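PDB 3CE2: putative peptidase from Chlamydophila abortus, which probably acts as a zinc-dependent metallopeptidase of the M3B family that degrades small bioactive peptides. Local coordinates for residues S407-F412 with L564-S569; I426-I431 with E577-S582; G541-L546 with E590-A595. All blocks are in the same frame, centred on the assembly; numbering follows the deposited sequence.

Interaction 1 of 3, residues S407-F412 with L564-S569; sequences SMHSYF and LNFLKS
H409 holds its CG anti to the backbone N (chi1 -163°), which carries the imidazole over L567, whereas F412 turns its CG beside its own backbone N (chi1 -83°) and lays its phenyl against L567 and K568. Both residues belong to helix 394-416, the helix of the HExxH zinc motif, and follow the zinc ligand H406 by about one and two turns. Here that helix packs on the C-terminal end of helix 559-567.

L567 sits between the two rings and divides its methyls between them: CD2 lies over one face of the H409 ring, 3.9 Å from the centroid, a CH-pi contact, while CD1 lies 3.8 Å from F412 CD2. K568 contributes the apolar part of a long side chain: extended beyond CG, it carries CE over one face of the F412 ring, 4.0 Å above the plane and shifted toward the rim. A lysine suits this place, since its methylenes can pack on an aromatic surface while the amine lies farther along the chain. H409 NE2 also comes within 3.9 Å of F566 CZ, with the two rings inclined obliquely.

The one hydrogen bond between the segments is weak: H409 ND1 donates to L567 O at 3.3 Å with an N-H...O angle of 135°. A histidine can thus offer both a flat surface and a ring N-H to the same leucine. Y424 stacks on H409, and the hydroxyl of S413 supplies a second hydrogen bond to L567 O, which lies 3.4 Å from another acceptor, H409 O.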
ATOM      1  N   SER A 407      -7.204  -3.990 -10.405  1.00 34.77           N
ATOM      2  CA  SER A 407      -8.449  -4.480 -10.921  1.00 40.79           C
ATOM      3  C   SER A 407      -8.365  -5.911 -11.436  1.00 39.62           C
ATOM      4  O   SER A 407      -9.155  -6.745 -11.027  1.00 41.54           O
ATOM      5  CB  SER A 407      -8.979  -3.524 -11.992  1.00 45.56           C
ATOM      6  OG  SER A 407      -9.578  -2.424 -11.327  1.00 59.42           O
ATOM      7  N   MET A 408      -7.409  -6.189 -12.318  1.00 37.57           N
ATOM      8  CA  MET A 408      -7.190  -7.545 -12.790  1.00 38.45           C
ATOM      9  C   MET A 408      -6.864  -8.514 -11.646  1.00 43.35           C
ATOM     10  O   MET A 408      -7.430  -9.634 -11.580  1.00 46.24           O
ATOM     11  CB  MET A 408      -6.131  -7.568 -13.888  1.00 36.72           C
ATOM     12  CG  MET A 408      -6.609  -6.865 -15.168  1.00 38.37           C
ATOM     13  SD  MET A 408      -8.065  -7.667 -15.933  1.00 40.17           S
ATOM     14  CE  MET A 408      -7.270  -8.970 -16.852  1.00 44.64           C
ATOM     15  N   HIS A 409      -6.015  -8.078 -10.713  1.00 37.41           N
ATOM     16  CA  HIS A 409      -5.704  -8.892  -9.530  1.00 35.56           C
ATOM     17  C   HIS A 409      -7.033  -9.315  -8.901  1.00 40.30           C
ATOM     18  O   HIS A 409      -7.290 -10.522  -8.695  1.00 35.35           O
ATOM     19  CB  HIS A 409      -4.907  -8.068  -8.524  1.00 37.97           C
ATOM     20  CG  HIS A 409      -4.190  -8.867  -7.478  1.00 36.45           C
ATOM     21  ND1 HIS A 409      -4.438 -10.205  -7.244  1.00 41.24           N
ATOM     22  CD2 HIS A 409      -3.243  -8.498  -6.581  1.00 33.48           C
ATOM     23  CE1 HIS A 409      -3.661 -10.631  -6.263  1.00 31.54           C
ATOM     24  NE2 HIS A 409      -2.937  -9.610  -5.835  1.00 32.21           N
ATOM     25  N   SER A 410      -7.881  -8.326  -8.610  1.00 33.03           N
ATOM     26  CA  SER A 410      -9.147  -8.591  -7.906  1.00 36.76           C
ATOM     27  C   SER A 410     -10.088  -9.470  -8.716  1.00 38.23           C
ATOM     28  O   SER A 410     -10.756 -10.361  -8.189  1.00 36.56           O
ATOM     29  CB  SER A 410      -9.843  -7.284  -7.538  1.00 40.04           C
ATOM     30  OG  SER A 410      -9.384  -6.818  -6.267  1.00 45.83           O
ATOM     31  N   TYR A 411     -10.123  -9.202 -10.010  1.00 34.64           N
ATOM     32  CA  TYR A 411     -10.957  -9.908 -10.921  1.00 38.88           C
ATOM     33  C   TYR A 411     -10.543 -11.370 -10.892  1.00 44.68           C
ATOM     34  O   TYR A 411     -11.371 -12.243 -10.646  1.00 51.56           O
ATOM     35  CB  TYR A 411     -10.767  -9.310 -12.307  1.00 46.87           C
ATOM     36  CG  TYR A 411     -11.309 -10.137 -13.422  1.00 46.59           C
ATOM     37  CD1 TYR A 411     -12.644 -10.044 -13.793  1.00 51.71           C
ATOM     38  CD2 TYR A 411     -10.484 -11.000 -14.127  1.00 54.68           C
ATOM     39  CE1 TYR A 411     -13.153 -10.798 -14.849  1.00 56.50           C
ATOM     40  CE2 TYR A 411     -10.975 -11.776 -15.178  1.00 58.19           C
ATOM     41  CZ  TYR A 411     -12.313 -11.674 -15.528  1.00 58.24           C
ATOM     42  OH  TYR A 411     -12.806 -12.436 -16.566  1.00 59.08           O
ATOM     43  N   PHE A 412      -9.261 -11.635 -11.119  1.00 41.96           N
ATOM     44  CA  PHE A 412      -8.764 -13.002 -11.135  1.00 39.70           C
ATOM     45  C   PHE A 412      -9.017 -13.739  -9.828  1.00 40.47           C
ATOM     46  O   PHE A 412      -9.394 -14.899  -9.849  1.00 53.81           O
ATOM     47  CB  PHE A 412      -7.273 -13.020 -11.426  1.00 44.91           C
ATOM     48  CG  PHE A 412      -6.935 -12.934 -12.875  1.00 40.39           C
ATOM     49  CD1 PHE A 412      -7.627 -13.687 -13.807  1.00 46.60           C
ATOM     50  CD2 PHE A 412      -5.887 -12.144 -13.303  1.00 40.49           C
ATOM     51  CE1 PHE A 412      -7.281 -13.632 -15.151  1.00 44.97           C
ATOM     52  CE2 PHE A 412      -5.535 -12.070 -14.645  1.00 39.77           C
ATOM     53  CZ  PHE A 412      -6.230 -12.819 -15.567  1.00 42.57           C
ATOM     54  N   LEU A 564       0.274 -15.190 -13.313  1.00 45.82           N
ATOM     55  CA  LEU A 564      -1.154 -15.301 -13.494  1.00 40.04           C
ATOM     56  C   LEU A 564      -1.755 -16.118 -12.369  1.00 41.67           C
ATOM     57  O   LEU A 564      -2.827 -15.757 -11.844  1.00 39.13           O
ATOM     58  CB  LEU A 564      -1.478 -15.886 -14.866  1.00 38.45           C
ATOM     59  CG  LEU A 564      -1.805 -14.899 -16.026  1.00 41.98           C
ATOM     60  CD1 LEU A 564      -1.517 -13.415 -15.753  1.00 35.69           C
ATOM     61  CD2 LEU A 564      -1.143 -15.300 -17.345  1.00 40.86           C
ATOM     62  N   ASN A 565      -1.058 -17.188 -11.968  1.00 40.49           N
ATOM     63  CA  ASN A 565      -1.524 -18.042 -10.858  1.00 39.60           C
ATOM     64  C   ASN A 565      -1.500 -17.278  -9.545  1.00 45.32           C
ATOM     65  O   ASN A 565      -2.382 -17.446  -8.681  1.00 43.95           O
ATOM     66  CB  ASN A 565      -0.671 -19.288 -10.703  1.00 43.65           C
ATOM     67  CG  ASN A 565      -0.987 -20.355 -11.738  1.00 48.65           C
ATOM     68  OD1 ASN A 565      -1.896 -20.207 -12.556  1.00 47.75           O
ATOM     69  ND2 ASN A 565      -0.220 -21.442 -11.706  1.00 50.87           N
ATOM     70  N   PHE A 566      -0.495 -16.423  -9.396  1.00 38.30           N
ATOM     71  CA  PHE A 566      -0.449 -15.566  -8.238  1.00 37.94           C
ATOM     72  C   PHE A 566      -1.707 -14.662  -8.197  1.00 36.10           C
ATOM     73  O   PHE A 566      -2.352 -14.508  -7.183  1.00 33.66           O
ATOM     74  CB  PHE A 566       0.830 -14.740  -8.278  1.00 36.10           C
ATOM     75  CG  PHE A 566       0.762 -13.507  -7.462  1.00 36.58           C
ATOM     76  CD1 PHE A 566       0.987 -13.553  -6.107  1.00 39.55           C
ATOM     77  CD2 PHE A 566       0.471 -12.298  -8.049  1.00 34.82           C
ATOM     78  CE1 PHE A 566       0.926 -12.401  -5.344  1.00 41.05           C
ATOM     79  CE2 PHE A 566       0.406 -11.148  -7.296  1.00 41.60           C
ATOM     80  CZ  PHE A 566       0.630 -11.197  -5.940  1.00 39.99           C
ATOM     81  N   LEU A 567      -2.075 -14.088  -9.323  1.00 37.82           N
ATOM     82  CA  LEU A 567      -3.157 -13.139  -9.328  1.00 37.06           C
ATOM     83  C   LEU A 567      -4.452 -13.842  -8.941  1.00 43.24           C
ATOM     84  O   LEU A 567      -5.317 -13.247  -8.296  1.00 43.81           O
ATOM     85  CB  LEU A 567      -3.270 -12.504 -10.713  1.00 38.20           C
ATOM     86  CG  LEU A 567      -2.148 -11.543 -11.085  1.00 41.41           C
ATOM     87  CD1 LEU A 567      -2.449 -10.810 -12.367  1.00 41.13           C
ATOM     88  CD2 LEU A 567      -1.979 -10.548  -9.983  1.00 45.01           C
ATOM     89  N   LYS A 568      -4.577 -15.116  -9.334  1.00 46.49           N
ATOM     90  CA  LYS A 568      -5.783 -15.910  -9.061  1.00 38.26           C
ATOM     91  C   LYS A 568      -5.795 -16.516  -7.665  1.00 39.31           C
ATOM     92  O   LYS A 568      -6.716 -17.264  -7.325  1.00 33.01           O
ATOM     93  CB  LYS A 568      -5.900 -17.029 -10.071  1.00 39.42           C
ATOM     94  CG  LYS A 568      -5.887 -16.497 -11.478  1.00 47.34           C
ATOM     95  CD  LYS A 568      -5.830 -17.604 -12.529  1.00 44.54           C
ATOM     96  CE  LYS A 568      -5.359 -17.001 -13.859  1.00 47.54           C
ATOM     97  NZ  LYS A 568      -5.854 -17.750 -15.028  1.00 44.97           N
ATOM     98  N   SER A 569      -4.786 -16.201  -6.849  1.00 36.70           N
ATOM     99  CA  SER A 569      -4.650 -16.862  -5.557  1.00 36.80           C
ATOM    100  C   SER A 569      -5.387 -16.156  -4.444  1.00 39.01           C
ATOM    101  O   SER A 569      -5.598 -16.750  -3.384  1.00 41.75           O
ATOM    102  CB  SER A 569      -3.179 -17.044  -5.176  1.00 38.86           C
ATOM    103  OG  SER A 569      -2.495 -17.773  -6.183  1.00 39.64           O
TER

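Interaction 2 of 3, residues I426-I431 with E577-S582; sequences IFLAEI and EILKKS. With ZN (zinc ion), chain D.
L428 turns its side chain toward I578 and L579, yet two residues later the same short loop binds the zinc ion through E430; purely apolar contact and metal coordination thus share one piece of chain. No hydrogen bond joins 426-431 to 577-582, and the backbones stay well apart, with L428 CA and L579 CA 9.1 Å from each other, so that branched side chains bridge the interval.

L428 does most of this by splitting its methyls. CD1 meets I578 CD1 at 3.9 Å, and CD2 lies 3.9 Å from L579 CG, the leucine side chains of L428 and L579 sliding past each other in opposite directions. With CG beside the backbone N (chi1 -61°), the fork of L428 opens toward helix 575-581. Leucine suits the place because its two ends reach two neighbours on the helix. L579 spreads in the same way: its CD1 stands at the edge of the F427 ring, 4.4 Å from CE2, while its CD2 comes to 4.4 Å from I431 CD1. P575 and L576 also pack on F427.

Within 577-582, S582 OG donates to I578 O at 3.1 Å. The acidic chain of E430, bent at chi2, brings OE2 to 2.5 Å from the zinc ion, to which H402 and H406 also bind. Two histidines of an HExxH helix joined by a glutamate farther along the chain form the metal site characteristic of the gluzincin metallopeptidases, among them family M3.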
ATOM      1  N   ILE A 426      -2.805  -6.981   2.456  1.00 53.00           N
ATOM      2  CA  ILE A 426      -2.160  -5.704   2.107  1.00 51.95           C
ATOM      3  C   ILE A 426      -0.732  -5.934   1.618  1.00 49.69           C
ATOM      4  O   ILE A 426      -0.288  -5.333   0.645  1.00 49.63           O
ATOM      5  CB  ILE A 426      -2.138  -4.730   3.304  1.00 54.54           C
ATOM      6  CG1 ILE A 426      -3.564  -4.376   3.757  1.00 59.09           C
ATOM      7  CG2 ILE A 426      -1.337  -3.465   2.963  1.00 58.09           C
ATOM      8  CD1 ILE A 426      -4.271  -3.309   2.890  1.00 62.18           C
ATOM      9  N   PHE A 427      -0.030  -6.822   2.308  1.00 41.27           N
ATOM     10  CA  PHE A 427       1.295  -7.234   1.917  1.00 42.16           C
ATOM     11  C   PHE A 427       1.406  -7.543   0.412  1.00 43.37           C
ATOM     12  O   PHE A 427       2.468  -7.446  -0.152  1.00 42.97           O
ATOM     13  CB  PHE A 427       1.686  -8.466   2.745  1.00 44.88           C
ATOM     14  CG  PHE A 427       3.093  -8.935   2.521  1.00 48.66           C
ATOM     15  CD1 PHE A 427       4.081  -8.670   3.454  1.00 44.21           C
ATOM     16  CD2 PHE A 427       3.433  -9.635   1.373  1.00 44.79           C
ATOM     17  CE1 PHE A 427       5.379  -9.090   3.245  1.00 41.20           C
ATOM     18  CE2 PHE A 427       4.721 -10.042   1.165  1.00 44.80           C
ATOM     19  CZ  PHE A 427       5.700  -9.768   2.106  1.00 43.11           C
ATOM     20  N   LEU A 428       0.324  -7.931  -0.250  1.00 47.63           N
ATOM     21  CA  LEU A 428       0.436  -8.273  -1.675  1.00 45.80           C
ATOM     22  C   LEU A 428      -0.271  -7.278  -2.583  1.00 43.56           C
ATOM     23  O   LEU A 428      -0.258  -7.428  -3.795  1.00 46.52           O
ATOM     24  CB  LEU A 428      -0.131  -9.668  -1.964  1.00 42.28           C
ATOM     25  CG  LEU A 428       0.421 -10.953  -1.344  1.00 41.53           C
ATOM     26  CD1 LEU A 428      -0.453 -12.117  -1.804  1.00 38.67           C
ATOM     27  CD2 LEU A 428       1.890 -11.187  -1.746  1.00 40.52           C
ATOM     28  N   ALA A 429      -0.891  -6.259  -2.004  1.00 43.68           N
ATOM     29  CA  ALA A 429      -1.776  -5.382  -2.784  1.00 42.75           C
ATOM     30  C   ALA A 429      -1.085  -4.383  -3.695  1.00 38.89           C
ATOM     31  O   ALA A 429      -1.741  -3.707  -4.474  1.00 49.14           O
ATOM     32  CB  ALA A 429      -2.748  -4.648  -1.858  1.00 44.68           C
ATOM     33  N   GLU A 430       0.222  -4.238  -3.591  1.00 40.26           N
ATOM     34  CA  GLU A 430       0.876  -3.262  -4.450  1.00 45.41           C
ATOM     35  C   GLU A 430       1.635  -3.895  -5.631  1.00 42.37           C
ATOM     36  O   GLU A 430       2.072  -3.196  -6.542  1.00 50.09           O
ATOM     37  CB  GLU A 430       1.756  -2.289  -3.632  1.00 46.58           C
ATOM     38  CG  GLU A 430       1.026  -1.018  -3.106  1.00 56.24           C
ATOM     39  CD  GLU A 430       0.461  -0.092  -4.221  1.00 67.78           C
ATOM     40  OE1 GLU A 430       1.226   0.447  -5.062  1.00 75.25           O
ATOM     41  OE2 GLU A 430      -0.765   0.124  -4.247  1.00 66.68           O
ATOM     42  N   ILE A 431       1.758  -5.218  -5.625  1.00 35.34           N
ATOM     43  CA  ILE A 431       2.523  -5.922  -6.639  1.00 30.54           C
ATOM     44  C   ILE A 431       1.956  -5.756  -8.053  1.00 37.14           C
ATOM     45  O   ILE A 431       2.677  -5.373  -8.995  1.00 42.88           O
ATOM     46  CB  ILE A 431       2.626  -7.416  -6.277  1.00 31.67           C
ATOM     47  CG1 ILE A 431       3.380  -7.588  -4.965  1.00 31.98           C
ATOM     48  CG2 ILE A 431       3.314  -8.216  -7.359  1.00 31.68           C
ATOM     49  CD1 ILE A 431       3.647  -9.048  -4.635  1.00 34.03           C
ATOM     50  N   GLU A 577       3.781 -17.853   1.305  1.00 42.12           N
ATOM     51  CA  GLU A 577       3.395 -19.130   0.718  1.00 44.08           C
ATOM     52  C   GLU A 577       2.769 -18.943  -0.656  1.00 43.52           C
ATOM     53  O   GLU A 577       3.130 -19.652  -1.597  1.00 46.36           O
ATOM     54  CB  GLU A 577       2.479 -19.919   1.645  1.00 44.60           C
ATOM     55  CG  GLU A 577       3.231 -20.439   2.852  1.00 57.43           C
ATOM     56  CD  GLU A 577       4.431 -21.293   2.425  1.00 68.32           C
ATOM     57  OE1 GLU A 577       4.238 -22.198   1.569  1.00 65.58           O
ATOM     58  OE2 GLU A 577       5.567 -21.046   2.919  1.00 73.39           O
ATOM     59  N   ILE A 578       1.867 -17.972  -0.784  1.00 36.59           N
ATOM     60  CA  ILE A 578       1.278 -17.668  -2.084  1.00 37.65           C
ATOM     61  C   ILE A 578       2.374 -17.351  -3.092  1.00 38.29           C
ATOM     62  O   ILE A 578       2.340 -17.769  -4.244  1.00 42.37           O
ATOM     63  CB  ILE A 578       0.356 -16.462  -2.019  1.00 35.97           C
ATOM     64  CG1 ILE A 578      -0.980 -16.856  -1.395  1.00 38.57           C
ATOM     65  CG2 ILE A 578       0.133 -15.901  -3.421  1.00 34.92           C
ATOM     66  CD1 ILE A 578      -1.929 -15.640  -1.164  1.00 39.88           C
ATOM     67  N   LEU A 579       3.357 -16.595  -2.647  1.00 41.39           N
ATOM     68  CA  LEU A 579       4.447 -16.250  -3.511  1.00 38.98           C
ATOM     69  C   LEU A 579       5.297 -17.468  -3.826  1.00 40.39           C
ATOM     70  O   LEU A 579       5.687 -17.645  -4.975  1.00 41.31           O
ATOM     71  CB  LEU A 579       5.284 -15.161  -2.865  1.00 43.10           C
ATOM     72  CG  LEU A 579       4.625 -13.793  -2.850  1.00 42.30           C
ATOM     73  CD1 LEU A 579       5.529 -12.801  -2.123  1.00 41.75           C
ATOM     74  CD2 LEU A 579       4.442 -13.369  -4.271  1.00 36.84           C
ATOM     75  N   LYS A 580       5.588 -18.306  -2.823  1.00 38.84           N
ATOM     76  CA  LYS A 580       6.367 -19.517  -3.090  1.00 41.29           C
ATOM     77  C   LYS A 580       5.706 -20.359  -4.174  1.00 44.07           C
ATOM     78  O   LYS A 580       6.344 -20.715  -5.162  1.00 38.43           O
ATOM     79  CB  LYS A 580       6.597 -20.360  -1.845  1.00 44.40           C
ATOM     80  CG  LYS A 580       8.006 -20.309  -1.318  1.00 54.99           C
ATOM     81  CD  LYS A 580       8.490 -21.670  -0.844  1.00 60.50           C
ATOM     82  CE  LYS A 580       8.140 -21.892   0.615  1.00 69.95           C
ATOM     83  NZ  LYS A 580       9.000 -22.963   1.204  1.00 73.20           N
ATOM     84  N   LYS A 581       4.425 -20.658  -3.988  1.00 47.67           N
ATOM     85  CA  LYS A 581       3.675 -21.406  -4.975  1.00 56.12           C
ATOM     86  C   LYS A 581       3.908 -20.822  -6.356  1.00 55.64           C
ATOM     87  O   LYS A 581       3.875 -21.546  -7.333  1.00 59.47           O
ATOM     88  CB  LYS A 581       2.178 -21.373  -4.669  1.00 58.65           C
ATOM     89  CG  LYS A 581       1.785 -22.162  -3.462  1.00 67.63           C
ATOM     90  CD  LYS A 581       0.256 -22.332  -3.396  1.00 75.91           C
ATOM     91  CE  LYS A 581      -0.189 -23.066  -2.099  1.00 73.44           C
ATOM     92  NZ  LYS A 581      -0.399 -22.128  -0.954  1.00 62.48           N
ATOM     93  N   SER A 582       4.141 -19.512  -6.429  1.00 55.63           N
ATOM     94  CA  SER A 582       4.305 -18.810  -7.708  1.00 51.29           C
ATOM     95  C   SER A 582       5.753 -18.630  -8.160  1.00 48.77           C
ATOM     96  O   SER A 582       6.019 -17.865  -9.092  1.00 46.65           O
ATOM     97  CB  SER A 582       3.652 -17.438  -7.633  1.00 53.88           C
ATOM     98  OG  SER A 582       2.270 -17.550  -7.377  1.00 58.41           O
TER
HETATM   99 ZN    ZN D 703      -2.339   1.287  -5.771  1.00 77.55          ZN

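Interaction 3 of 3, residues G541-L546 with E590-A595; sequences GIIAAL and EPIQKA
The backbone bond from L546 N to I542 O, 2.9 Å, belongs to the helical turn that carries L546 against A595, and its counterpart in the partner helix, from A595 N to P591 O, measures 3.0 Å. Helices 536-553 and 590-607 cross here at a steep 73°, with the axes of the two short segments approaching to 8.0 Å, so the contact is confined to a few residues on each.

A595 is what permits the close approach at one end. Its methyl takes up little room, and CB comes to 4.0 Å from L546 CB, while the same methyl also lies beside the carbonyl oxygen of I543. The isobutyl group of L546 continues to M438 of helix 431-447.

I543 spans the rest of the contact, from A595 to P591 and I592, and its beta-branch lets it touch at two places at once. CG2, set anti to the backbone N, rests against the backbone of I592, 3.8 Å from CA; the longer arm ends with CD1 at 3.8 Å from I592 CD1. I592 turns its own CG1 anti to its backbone N (chi1 -162°), which carries CD1 out to that meeting point, where the two side chains pass at an oblique angle. P591 adds its CB 4.4 Å from I543 CG2; proline is well placed in the first turn of a helix, where its missing N-H costs no helical bond. L284 of helix 278-289 touches both isoleucines.

No hydrogen bond spans the two segments. With aliphatic groups alone meeting side chain to side chain, cohesion probably comes from van der Waals contact and the exclusion of water, while the amides of L546 and A595 are bonded within their own helices.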
ATOM      1  N   GLY A 541       7.014  -5.640  -1.806  1.00 42.32           N
ATOM      2  CA  GLY A 541       6.137  -5.472  -2.959  1.00 34.07           C
ATOM      3  C   GLY A 541       6.884  -5.126  -4.245  1.00 38.22           C
ATOM      4  O   GLY A 541       6.733  -5.814  -5.260  1.00 39.39           O
ATOM      5  N   ILE A 542       7.713  -4.085  -4.229  1.00 33.67           N
ATOM      6  CA  ILE A 542       8.423  -3.750  -5.463  1.00 39.07           C
ATOM      7  C   ILE A 542       9.436  -4.829  -5.888  1.00 41.86           C
ATOM      8  O   ILE A 542       9.575  -5.136  -7.089  1.00 39.55           O
ATOM      9  CB  ILE A 542       9.037  -2.320  -5.468  1.00 43.66           C
ATOM     10  CG1 ILE A 542       9.607  -2.017  -6.851  1.00 46.31           C
ATOM     11  CG2 ILE A 542      10.118  -2.167  -4.428  1.00 40.94           C
ATOM     12  CD1 ILE A 542       9.292  -0.611  -7.334  1.00 46.78           C
ATOM     13  N   ILE A 543      10.105  -5.439  -4.914  1.00 35.99           N
ATOM     14  CA  ILE A 543      10.998  -6.544  -5.227  1.00 37.69           C
ATOM     15  C   ILE A 543      10.217  -7.656  -5.934  1.00 41.44           C
ATOM     16  O   ILE A 543      10.609  -8.138  -6.997  1.00 42.69           O
ATOM     17  CB  ILE A 543      11.735  -7.034  -3.973  1.00 39.32           C
ATOM     18  CG1 ILE A 543      12.838  -6.041  -3.629  1.00 38.57           C
ATOM     19  CG2 ILE A 543      12.342  -8.396  -4.181  1.00 34.19           C
ATOM     20  CD1 ILE A 543      13.313  -6.148  -2.203  1.00 43.00           C
ATOM     21  N   ALA A 544       9.075  -8.036  -5.386  1.00 43.77           N
ATOM     22  CA  ALA A 544       8.299  -9.110  -6.010  1.00 41.30           C
ATOM     23  C   ALA A 544       7.839  -8.732  -7.415  1.00 41.88           C
ATOM     24  O   ALA A 544       7.883  -9.565  -8.324  1.00 45.60           O
ATOM     25  CB  ALA A 544       7.122  -9.467  -5.163  1.00 34.64           C
ATOM     26  N   ALA A 545       7.383  -7.486  -7.584  1.00 39.83           N
ATOM     27  CA  ALA A 545       6.862  -7.025  -8.876  1.00 37.26           C
ATOM     28  C   ALA A 545       7.974  -7.069  -9.916  1.00 43.58           C
ATOM     29  O   ALA A 545       7.773  -7.548 -11.035  1.00 44.70           O
ATOM     30  CB  ALA A 545       6.320  -5.618  -8.758  1.00 37.56           C
ATOM     31  N   LEU A 546       9.154  -6.576  -9.525  1.00 38.93           N
ATOM     32  CA  LEU A 546      10.294  -6.536 -10.412  1.00 39.97           C
ATOM     33  C   LEU A 546      10.806  -7.934 -10.762  1.00 39.66           C
ATOM     34  O   LEU A 546      11.204  -8.190 -11.897  1.00 40.00           O
ATOM     35  CB  LEU A 546      11.402  -5.698  -9.793  1.00 38.77           C
ATOM     36  CG  LEU A 546      11.101  -4.208  -9.743  1.00 35.19           C
ATOM     37  CD1 LEU A 546      12.310  -3.524  -9.232  1.00 34.08           C
ATOM     38  CD2 LEU A 546      10.742  -3.674 -11.110  1.00 35.51           C
ATOM     39  N   GLU A 590      16.885 -15.201  -4.213  1.00 48.50           N
ATOM     40  CA  GLU A 590      16.605 -15.147  -5.649  1.00 54.56           C
ATOM     41  C   GLU A 590      15.716 -13.965  -6.076  1.00 54.70           C
ATOM     42  O   GLU A 590      16.067 -13.214  -6.992  1.00 56.07           O
ATOM     43  CB  GLU A 590      16.022 -16.475  -6.139  1.00 60.77           C
ATOM     44  CG  GLU A 590      16.990 -17.670  -6.013  1.00 74.72           C
ATOM     45  CD  GLU A 590      16.328 -18.936  -5.435  1.00 80.25           C
ATOM     46  OE1 GLU A 590      15.285 -19.382  -5.957  1.00 79.81           O
ATOM     47  OE2 GLU A 590      16.857 -19.497  -4.450  1.00 85.51           O
ATOM     48  N   PRO A 591      14.560 -13.789  -5.423  1.00 50.10           N
ATOM     49  CA  PRO A 591      13.712 -12.721  -5.911  1.00 50.51           C
ATOM     50  C   PRO A 591      14.434 -11.370  -5.865  1.00 50.75           C
ATOM     51  O   PRO A 591      14.365 -10.601  -6.827  1.00 47.57           O
ATOM     52  CB  PRO A 591      12.529 -12.748  -4.938  1.00 49.05           C
ATOM     53  CG  PRO A 591      12.511 -14.147  -4.440  1.00 49.51           C
ATOM     54  CD  PRO A 591      13.953 -14.486  -4.280  1.00 50.11           C
ATOM     55  N   ILE A 592      15.138 -11.076  -4.780  1.00 47.36           N
ATOM     56  CA  ILE A 592      15.809  -9.784  -4.735  1.00 48.31           C
ATOM     57  C   ILE A 592      16.936  -9.645  -5.763  1.00 47.61           C
ATOM     58  O   ILE A 592      17.218  -8.548  -6.238  1.00 50.02           O
ATOM     59  CB  ILE A 592      16.282  -9.398  -3.344  1.00 45.98           C
ATOM     60  CG1 ILE A 592      16.542  -7.892  -3.325  1.00 41.46           C
ATOM     61  CG2 ILE A 592      17.493 -10.211  -2.964  1.00 47.00           C
ATOM     62  CD1 ILE A 592      16.878  -7.315  -1.971  1.00 47.93           C
ATOM     63  N   GLN A 593      17.551 -10.755  -6.142  1.00 49.23           N
ATOM     64  CA  GLN A 593      18.591 -10.698  -7.156  1.00 48.85           C
ATOM     65  C   GLN A 593      17.997 -10.435  -8.521  1.00 44.94           C
ATOM     66  O   GLN A 593      18.584  -9.708  -9.338  1.00 42.12           O
ATOM     67  CB  GLN A 593      19.419 -11.974  -7.154  1.00 51.37           C
ATOM     68  CG  GLN A 593      20.267 -12.079  -5.913  1.00 55.93           C
ATOM     69  CD  GLN A 593      21.326 -13.151  -6.030  1.00 59.53           C
ATOM     70  OE1 GLN A 593      21.039 -14.284  -6.426  1.00 52.43           O
ATOM     71  NE2 GLN A 593      22.569 -12.795  -5.681  1.00 61.65           N
ATOM     72  N   LYS A 594      16.816 -11.001  -8.759  1.00 40.91           N
ATOM     73  CA  LYS A 594      16.103 -10.742 -10.011  1.00 39.52           C
ATOM     74  C   LYS A 594      15.682  -9.266 -10.087  1.00 44.16           C
ATOM     75  O   LYS A 594      15.711  -8.640 -11.154  1.00 48.80           O
ATOM     76  CB  LYS A 594      14.886 -11.664 -10.135  1.00 46.08           C
ATOM     77  CG  LYS A 594      15.169 -13.032 -10.739  1.00 50.71           C
ATOM     78  CD  LYS A 594      15.745 -12.851 -12.135  1.00 61.18           C
ATOM     79  CE  LYS A 594      15.710 -14.118 -12.964  1.00 62.27           C
ATOM     80  NZ  LYS A 594      16.401 -13.859 -14.265  1.00 62.71           N
ATOM     81  N   ALA A 595      15.298  -8.704  -8.949  1.00 42.50           N
ATOM     82  CA  ALA A 595      14.948  -7.298  -8.898  1.00 42.82           C
ATOM     83  C   ALA A 595      16.165  -6.466  -9.254  1.00 41.95           C
ATOM     84  O   ALA A 595      16.114  -5.615 -10.141  1.00 43.25           O
ATOM     85  CB  ALA A 595      14.445  -6.935  -7.507  1.00 43.57           C
TER

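Overall arrangement
All three contacts lie within the largely helical M3 peptidase region, and their segments alternate along the chain: 407-412, 426-431, 541-546, 564-569, 577-582 and 590-595. Later helices thus return repeatedly to earlier ones. Interactions 1 and 2 have centres 11 Å apart and touch through F566, which packs on L428, I578, L579 and S582. Interactions 2 and 3, with centres 12 Å apart, meet where I431 packs on G541, A544 and A545. Interactions 1 and 3 are 18 Å apart between centres and do not touch. Helices 559-567 and 575-581 thus pack directly on the zinc helix 394-416 and on the loop carrying E430, respectively, while helix 590-607 is tied to them through helix 536-553.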